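Local coordinates for B-type Cna protein (Enterococcus faecium, PDB 6FWY), which is of unknown function but carries a thioester domain, a module that in related Gram-positive surface proteins can attach covalently to host molecules, at residues Lys89-Leu94 with Thr100-Ala105; Val214-Ser219 with Gly237-Ser242. All coordinates share one frame; numbering follows the deposited sequence.

Interaction 1: residues Lys89-Leu94 with Thr100-Ala105; sequences KTAKEL and TEAWYA
The one-turn helix that lays Ala91 and Leu94 against Ala102 is started by a side-chain bond, Thr90 N to Glu93 OE1, 3.0 Å long and nearly straight at the hydrogen. The amide meets the anti side of the carboxylate oxygen, tilted 28° out of the carboxylate plane. In return, Thr90 OG1 accepts from Glu93 N at 3.2 Å. This second bond is possible because the threonine hydroxyl sits between its own backbone N and carbonyl carbon (chi1 62°), turned toward the amide of Glu93 in the first turn of helix 91-94. The reciprocal pair is a capping box with Thr90 as N-cap, and both residue types suit it: a short hydroxyl to cap, a longer acid to reach back.

Across the contact there are no polar bonds. Ala102, from helix 99-113, pushes its methyl into the angle between Ala91 and Leu94. Ala102 CB lies 4.0 Å from Ala91 CA and 4.2 Å from Ala91 CB, while the end of one leucine branch, Leu94 CD1, comes to 4.0 Å from Ala102 CB. Having alanine on both sides lets the backbones come close, the CA atoms of Ala91 and Ala102 being only 5.3 Å apart. Leucine supplies the reach one turn further along.

Phe86, from a loop, also covers Ala102, and Leu94 carries the packing on to Ile144 of helix 131-150, within the thioester domain. One residue before Ala102, Glu101 forms a salt bridge with Arg136. The chemistry is thus divided: polar bonds spend themselves within the short helix, fixing its start, and only aliphatic carbon meets helix 99-113, held by van der Waals contact rather than by directional bonds.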
ATOM      1  N   LYS A  89      13.376   1.080  -6.520  1.00 40.01           N
ATOM      2  CA  LYS A  89      14.606   1.825  -6.748  1.00 40.99           C
ATOM      3  C   LYS A  89      15.564   0.982  -7.590  1.00 40.71           C
ATOM      4  O   LYS A  89      15.617  -0.262  -7.441  1.00 38.97           O
ATOM      5  CB  LYS A  89      15.270   2.158  -5.417  1.00 41.00           C
ATOM      6  CG  LYS A  89      14.385   2.956  -4.473  1.00 41.18           C
ATOM      7  CD  LYS A  89      14.113   4.366  -5.002  1.00 42.45           C
ATOM      8  CE  LYS A  89      13.400   5.206  -4.002  1.00 42.86           C
ATOM      9  NZ  LYS A  89      13.216   6.560  -4.569  1.00 45.02           N
ATOM     10  N   THR A  90      16.334   1.662  -8.442  1.00 41.92           N
ATOM     11  CA  THR A  90      17.290   0.983  -9.312  1.00 42.95           C
ATOM     12  C   THR A  90      18.548   0.624  -8.536  1.00 42.77           C
ATOM     13  O   THR A  90      18.790   1.136  -7.444  1.00 42.49           O
ATOM     14  CB  THR A  90      17.751   1.880 -10.466  1.00 45.35           C
ATOM     15  OG1 THR A  90      18.412   3.037  -9.931  1.00 46.45           O
ATOM     16  CG2 THR A  90      16.574   2.318 -11.328  1.00 45.89           C
ATOM     17  N   ALA A  91      19.368  -0.235  -9.130  1.00 43.15           N
ATOM     18  CA  ALA A  91      20.671  -0.586  -8.586  1.00 42.54           C
ATOM     19  C   ALA A  91      21.547   0.660  -8.330  1.00 44.23           C
ATOM     20  O   ALA A  91      22.121   0.811  -7.236  1.00 44.24           O
ATOM     21  CB  ALA A  91      21.376  -1.537  -9.539  1.00 43.00           C
ATOM     22  N   LYS A  92      21.645   1.537  -9.328  1.00 46.11           N
ATOM     23  CA  LYS A  92      22.413   2.782  -9.213  1.00 47.94           C
ATOM     24  C   LYS A  92      21.986   3.642  -8.009  1.00 47.57           C
ATOM     25  O   LYS A  92      22.828   4.104  -7.239  1.00 48.18           O
ATOM     26  CB  LYS A  92      22.301   3.613 -10.496  1.00 50.18           C
ATOM     27  CG  LYS A  92      23.148   4.883 -10.464  1.00 52.37           C
ATOM     28  CD  LYS A  92      23.188   5.636 -11.774  1.00 54.80           C
ATOM     29  CE  LYS A  92      23.848   7.003 -11.539  1.00 56.91           C
ATOM     30  NZ  LYS A  92      23.966   7.889 -12.734  1.00 59.82           N
ATOM     31  N   GLU A  93      20.679   3.851  -7.877  1.00 46.69           N
ATOM     32  CA  GLU A  93      20.104   4.606  -6.760  1.00 46.06           C
ATOM     33  C   GLU A  93      20.389   3.995  -5.394  1.00 43.88           C
ATOM     34  O   GLU A  93      20.589   4.711  -4.433  1.00 44.42           O
ATOM     35  CB  GLU A  93      18.592   4.725  -6.940  1.00 45.08           C
ATOM     36  CG  GLU A  93      18.189   5.668  -8.072  1.00 47.13           C
ATOM     37  CD  GLU A  93      16.695   5.633  -8.380  1.00 46.32           C
ATOM     38  OE1 GLU A  93      16.023   4.620  -8.106  1.00 44.69           O
ATOM     39  OE2 GLU A  93      16.192   6.664  -8.866  1.00 47.88           O
ATOM     40  N   LEU A  94      20.397   2.671  -5.322  1.00 42.28           N
ATOM     41  CA  LEU A  94      20.696   1.951  -4.077  1.00 41.34           C
ATOM     42  C   LEU A  94      22.197   1.783  -3.739  1.00 42.06           C
ATOM     43  O   LEU A  94      22.533   1.421  -2.615  1.00 41.58           O
ATOM     44  CB  LEU A  94      20.021   0.583  -4.097  1.00 39.75           C
ATOM     45  CG  LEU A  94      18.494   0.614  -4.205  1.00 39.11           C
ATOM     46  CD1 LEU A  94      17.947  -0.777  -4.526  1.00 38.16           C
ATOM     47  CD2 LEU A  94      17.844   1.152  -2.950  1.00 38.07           C
ATOM     48  N   THR A 100      21.084  -8.054  -9.368  1.00 38.80           N
ATOM     49  CA  THR A 100      21.149  -9.209  -8.457  1.00 37.25           C
ATOM     50  C   THR A 100      21.552  -8.747  -7.066  1.00 35.84           C
ATOM     51  O   THR A 100      20.952  -9.169  -6.092  1.00 34.10           O
ATOM     52  CB  THR A 100      22.130 -10.287  -8.925  1.00 37.77           C
ATOM     53  OG1 THR A 100      21.780 -10.712 -10.227  1.00 38.44           O
ATOM     54  CG2 THR A 100      22.066 -11.509  -8.010  1.00 36.87           C
ATOM     55  N   GLU A 101      22.565  -7.884  -7.001  1.00 36.56           N
ATOM     56  CA  GLU A 101      22.997  -7.277  -5.736  1.00 36.32           C
ATOM     57  C   GLU A 101      21.888  -6.433  -5.101  1.00 35.79           C
ATOM     58  O   GLU A 101      21.693  -6.489  -3.891  1.00 34.77           O
ATOM     59  CB  GLU A 101      24.247  -6.405  -5.933  1.00 37.50           C
ATOM     60  CG  GLU A 101      25.525  -7.189  -6.203  1.00 38.52           C
ATOM     61  CD  GLU A 101      26.711  -6.341  -6.622  1.00 40.07           C
ATOM     62  OE1 GLU A 101      26.713  -5.102  -6.378  1.00 40.57           O
ATOM     63  OE2 GLU A 101      27.662  -6.925  -7.187  1.00 41.21           O
ATOM     64  N   ALA A 102      21.183  -5.651  -5.920  1.00 36.19           N
ATOM     65  CA  ALA A 102      20.081  -4.803  -5.426  1.00 35.96           C
ATOM     66  C   ALA A 102      18.938  -5.659  -4.877  1.00 34.24           C
ATOM     67  O   ALA A 102      18.451  -5.423  -3.779  1.00 33.86           O
ATOM     68  CB  ALA A 102      19.587  -3.858  -6.517  1.00 37.00           C
ATOM     69  N   TRP A 103      18.533  -6.665  -5.641  1.00 34.16           N
ATOM     70  CA  TRP A 103      17.521  -7.608  -5.182  1.00 33.62           C
ATOM     71  C   TRP A 103      17.928  -8.320  -3.880  1.00 33.77           C
ATOM     72  O   TRP A 103      17.129  -8.395  -2.944  1.00 33.99           O
ATOM     73  CB  TRP A 103      17.207  -8.640  -6.263  1.00 33.20           C
ATOM     74  CG  TRP A 103      16.571  -9.891  -5.716  1.00 31.78           C
ATOM     75  CD1 TRP A 103      15.325 -10.024  -5.180  1.00 31.04           C
ATOM     76  CD2 TRP A 103      17.179 -11.171  -5.636  1.00 31.61           C
ATOM     77  NE1 TRP A 103      15.119 -11.314  -4.773  1.00 30.84           N
ATOM     78  CE2 TRP A 103      16.242 -12.044  -5.039  1.00 30.90           C
ATOM     79  CE3 TRP A 103      18.442 -11.666  -5.991  1.00 32.67           C
ATOM     80  CZ2 TRP A 103      16.515 -13.398  -4.803  1.00 31.39           C
ATOM     81  CZ3 TRP A 103      18.719 -13.006  -5.757  1.00 32.47           C
ATOM     82  CH2 TRP A 103      17.756 -13.860  -5.173  1.00 32.02           C
ATOM     83  N   TYR A 104      19.156  -8.834  -3.814  1.00 33.98           N
ATOM     84  CA  TYR A 104      19.602  -9.566  -2.620  1.00 33.49           C
ATOM     85  C   TYR A 104      19.655  -8.671  -1.388  1.00 33.79           C
ATOM     86  O   TYR A 104      19.273  -9.089  -0.282  1.00 33.13           O
ATOM     87  CB  TYR A 104      20.959 -10.238  -2.852  1.00 33.53           C
ATOM     88  CG  TYR A 104      21.363 -11.166  -1.735  1.00 33.02           C
ATOM     89  CD1 TYR A 104      20.896 -12.478  -1.685  1.00 33.09           C
ATOM     90  CD2 TYR A 104      22.217 -10.735  -0.734  1.00 33.04           C
ATOM     91  CE1 TYR A 104      21.268 -13.339  -0.654  1.00 32.77           C
ATOM     92  CE2 TYR A 104      22.599 -11.589   0.296  1.00 32.82           C
ATOM     93  CZ  TYR A 104      22.119 -12.883   0.325  1.00 32.47           C
ATOM     94  OH  TYR A 104      22.500 -13.722   1.329  1.00 31.90           O
ATOM     95  N   ALA A 105      20.153  -7.449  -1.570  1.00 34.96           N
ATOM     96  CA  ALA A 105      20.140  -6.424  -0.512  1.00 34.59           C
ATOM     97  C   ALA A 105      18.750  -6.234   0.045  1.00 33.46           C
ATOM     98  O   ALA A 105      18.582  -6.139   1.250  1.00 33.24           O
ATOM     99  CB  ALA A 105      20.656  -5.089  -1.040  1.00 36.10           C
TER

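Interaction 2: residues Val214-Ser219 with Gly237-Ser242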
ATOM      1  N   VAL A 214     -19.459  10.719  -6.513  1.00 39.16           N
ATOM      2  CA  VAL A 214     -18.652  11.898  -6.854  1.00 39.20           C
ATOM      3  C   VAL A 214     -17.230  11.478  -7.184  1.00 39.55           C
ATOM      4  O   VAL A 214     -16.775  10.391  -6.794  1.00 38.72           O
ATOM      5  CB  VAL A 214     -18.635  12.968  -5.734  1.00 38.82           C
ATOM      6  CG1 VAL A 214     -20.035  13.459  -5.428  1.00 38.65           C
ATOM      7  CG2 VAL A 214     -18.007  12.445  -4.443  1.00 37.93           C
ATOM      8  N   LYS A 215     -16.530  12.343  -7.901  1.00 40.53           N
ATOM      9  CA  LYS A 215     -15.141  12.105  -8.235  1.00 41.12           C
ATOM     10  C   LYS A 215     -14.242  12.596  -7.111  1.00 40.27           C
ATOM     11  O   LYS A 215     -14.632  13.457  -6.351  1.00 39.46           O
ATOM     12  CB  LYS A 215     -14.801  12.789  -9.556  1.00 42.83           C
ATOM     13  CG  LYS A 215     -15.391  12.046 -10.740  1.00 44.48           C
ATOM     14  CD  LYS A 215     -15.621  12.969 -11.928  1.00 46.60           C
ATOM     15  CE  LYS A 215     -15.773  12.192 -13.227  1.00 48.77           C
ATOM     16  NZ  LYS A 215     -14.440  11.886 -13.847  1.00 50.45           N
ATOM     17  N   LEU A 216     -13.053  12.004  -7.035  1.00 40.69           N
ATOM     18  CA  LEU A 216     -11.982  12.429  -6.117  1.00 40.69           C
ATOM     19  C   LEU A 216     -11.096  13.459  -6.802  1.00 42.38           C
ATOM     20  O   LEU A 216     -10.878  13.382  -8.009  1.00 44.25           O
ATOM     21  CB  LEU A 216     -11.121  11.236  -5.714  1.00 39.78           C
ATOM     22  CG  LEU A 216     -11.847  10.053  -5.104  1.00 38.52           C
ATOM     23  CD1 LEU A 216     -10.844   8.984  -4.656  1.00 38.22           C
ATOM     24  CD2 LEU A 216     -12.704  10.487  -3.934  1.00 37.69           C
ATOM     25  N   ASN A 217     -10.556  14.387  -6.018  1.00 42.34           N
ATOM     26  CA  ASN A 217      -9.755  15.506  -6.537  1.00 44.14           C
ATOM     27  C   ASN A 217     -10.560  16.316  -7.560  1.00 45.43           C
ATOM     28  O   ASN A 217     -10.122  16.589  -8.683  1.00 47.20           O
ATOM     29  CB  ASN A 217      -8.410  15.009  -7.074  1.00 44.78           C
ATOM     30  CG  ASN A 217      -7.618  14.251  -6.011  1.00 43.37           C
ATOM     31  OD1 ASN A 217      -7.466  14.736  -4.904  1.00 43.51           O
ATOM     32  ND2 ASN A 217      -7.162  13.053  -6.325  1.00 42.16           N
ATOM     33  N   SER A 218     -11.761  16.683  -7.134  1.00 44.67           N
ATOM     34  CA  SER A 218     -12.741  17.359  -7.969  1.00 45.55           C
ATOM     35  C   SER A 218     -13.645  18.198  -7.069  1.00 44.82           C
ATOM     36  O   SER A 218     -13.257  18.567  -5.964  1.00 44.62           O
ATOM     37  CB  SER A 218     -13.549  16.306  -8.749  1.00 45.25           C
ATOM     38  OG  SER A 218     -14.380  16.914  -9.723  1.00 46.31           O
ATOM     39  N   SER A 219     -14.839  18.526  -7.538  1.00 44.59           N
ATOM     40  CA  SER A 219     -15.833  19.148  -6.684  1.00 43.61           C
ATOM     41  C   SER A 219     -17.229  18.723  -7.069  1.00 42.76           C
ATOM     42  O   SER A 219     -17.440  18.150  -8.124  1.00 42.99           O
ATOM     43  CB  SER A 219     -15.693  20.669  -6.702  1.00 44.76           C
ATOM     44  OG  SER A 219     -15.590  21.165  -8.006  1.00 46.54           O
ATOM     45  N   GLY A 237     -19.009  11.218   2.906  1.00 36.36           N
ATOM     46  CA  GLY A 237     -18.602  10.459   1.738  1.00 36.48           C
ATOM     47  C   GLY A 237     -17.868   9.224   2.186  1.00 36.64           C
ATOM     48  O   GLY A 237     -17.237   9.240   3.238  1.00 37.12           O
ATOM     49  N   THR A 238     -17.954   8.161   1.390  1.00 37.10           N
ATOM     50  CA  THR A 238     -17.142   6.956   1.590  1.00 37.51           C
ATOM     51  C   THR A 238     -16.365   6.732   0.300  1.00 37.61           C
ATOM     52  O   THR A 238     -16.932   6.323  -0.708  1.00 37.86           O
ATOM     53  CB  THR A 238     -18.001   5.706   1.902  1.00 37.91           C
ATOM     54  OG1 THR A 238     -18.766   5.923   3.101  1.00 38.49           O
ATOM     55  CG2 THR A 238     -17.123   4.477   2.085  1.00 37.54           C
ATOM     56  N   ALA A 239     -15.057   6.990   0.338  1.00 37.87           N
ATOM     57  CA  ALA A 239     -14.196   6.756  -0.820  1.00 37.36           C
ATOM     58  C   ALA A 239     -14.037   5.260  -1.058  1.00 37.31           C
ATOM     59  O   ALA A 239     -14.034   4.462  -0.123  1.00 37.46           O
ATOM     60  CB  ALA A 239     -12.853   7.431  -0.653  1.00 37.07           C
ATOM     61  N   ASN A 240     -13.962   4.888  -2.325  1.00 37.35           N
ATOM     62  CA  ASN A 240     -13.669   3.535  -2.724  1.00 37.99           C
ATOM     63  C   ASN A 240     -12.508   3.657  -3.692  1.00 38.34           C
ATOM     64  O   ASN A 240     -12.670   4.169  -4.809  1.00 38.87           O
ATOM     65  CB  ASN A 240     -14.871   2.863  -3.384  1.00 39.13           C
ATOM     66  CG  ASN A 240     -14.653   1.367  -3.584  1.00 40.12           C
ATOM     67  OD1 ASN A 240     -13.663   0.787  -3.098  1.00 41.17           O
ATOM     68  ND2 ASN A 240     -15.562   0.731  -4.286  1.00 41.36           N
ATOM     69  N   VAL A 241     -11.341   3.218  -3.233  1.00 37.71           N
ATOM     70  CA  VAL A 241     -10.096   3.478  -3.922  1.00 38.03           C
ATOM     71  C   VAL A 241      -9.327   2.209  -4.218  1.00 37.77           C
ATOM     72  O   VAL A 241      -9.590   1.150  -3.668  1.00 37.72           O
ATOM     73  CB  VAL A 241      -9.185   4.447  -3.136  1.00 37.70           C
ATOM     74  CG1 VAL A 241      -9.920   5.748  -2.857  1.00 37.84           C
ATOM     75  CG2 VAL A 241      -8.663   3.822  -1.840  1.00 37.60           C
ATOM     76  N   SER A 242      -8.383   2.359  -5.124  1.00 38.22           N
ATOM     77  CA  SER A 242      -7.415   1.345  -5.441  1.00 38.60           C
ATOM     78  C   SER A 242      -6.200   1.643  -4.563  1.00 38.43           C
ATOM     79  O   SER A 242      -5.814   2.807  -4.433  1.00 39.56           O
ATOM     80  CB  SER A 242      -7.058   1.463  -6.909  1.00 39.69           C
ATOM     81  OG  SER A 242      -6.279   0.381  -7.303  1.00 41.22           O
TER
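Leu216 extends toward Val241 because its CG lies anti to the carbonyl carbon (chi1 -55°) and its CD1 lies anti to CA (chi2 -176°), so this branch is fully extended. Val241 answers with CG1, likewise anti to its carbonyl carbon (chi1 -57°). The methyls Leu216 CD1 and Val241 CG1 meet at 3.8 Å, the two side chains crossing at about a right angle. The other leucine branch is looser, with Leu216 CD2 4.5 Å from Ala239 CB. Ala239 and Val241, two residues apart, point from the same face of strand 231-250, so both offer carbon to the same leucine, and the forked end of Leu216 suits two such neighbours.

The backbones do not pair: the CA atoms of Leu216 and Ala239 are 8.1 Å apart. Strand 185-191 runs between, bonded to Val214 on one flank and Thr238 on the other, and Leu216 also touches its Ala187. Just beyond the leucine the chain turns at a G1 beta bulge, where Asn217 and Ser218 both face Thr179. Asparagine accepts the left-handed backbone there comparatively well, and its OD1 takes the amide of Ser181.

Here the chain passes from one antiparallel sheet to the other. Polar groups fix that turn, whereas the link to strand 231-250 is a van der Waals contact of aliphatic branches, consistent with hydrophobic burial as its driving force.

Both interactions are largely buried, each with one partly exposed partner, Ala91 and Leu216, and both are aliphatic, without hydrogen bonds across them. Yet they hold different elements on opposite sides of the chain's centre, with their own centres about 36 Å apart. Interaction 1 joins two helices close in sequence within the thioester domain, where small residues let backbones approach. Interaction 2 spans more sequence in a strand-rich region; with backbones kept apart by an intervening strand, branched side chains must cover the distance. The first segment is shaped by polar bonds in each: internal ones, a capping box at the start of helix 91-94, in interaction 1, and bonds to strand 172-181 at the bulge of interaction 2.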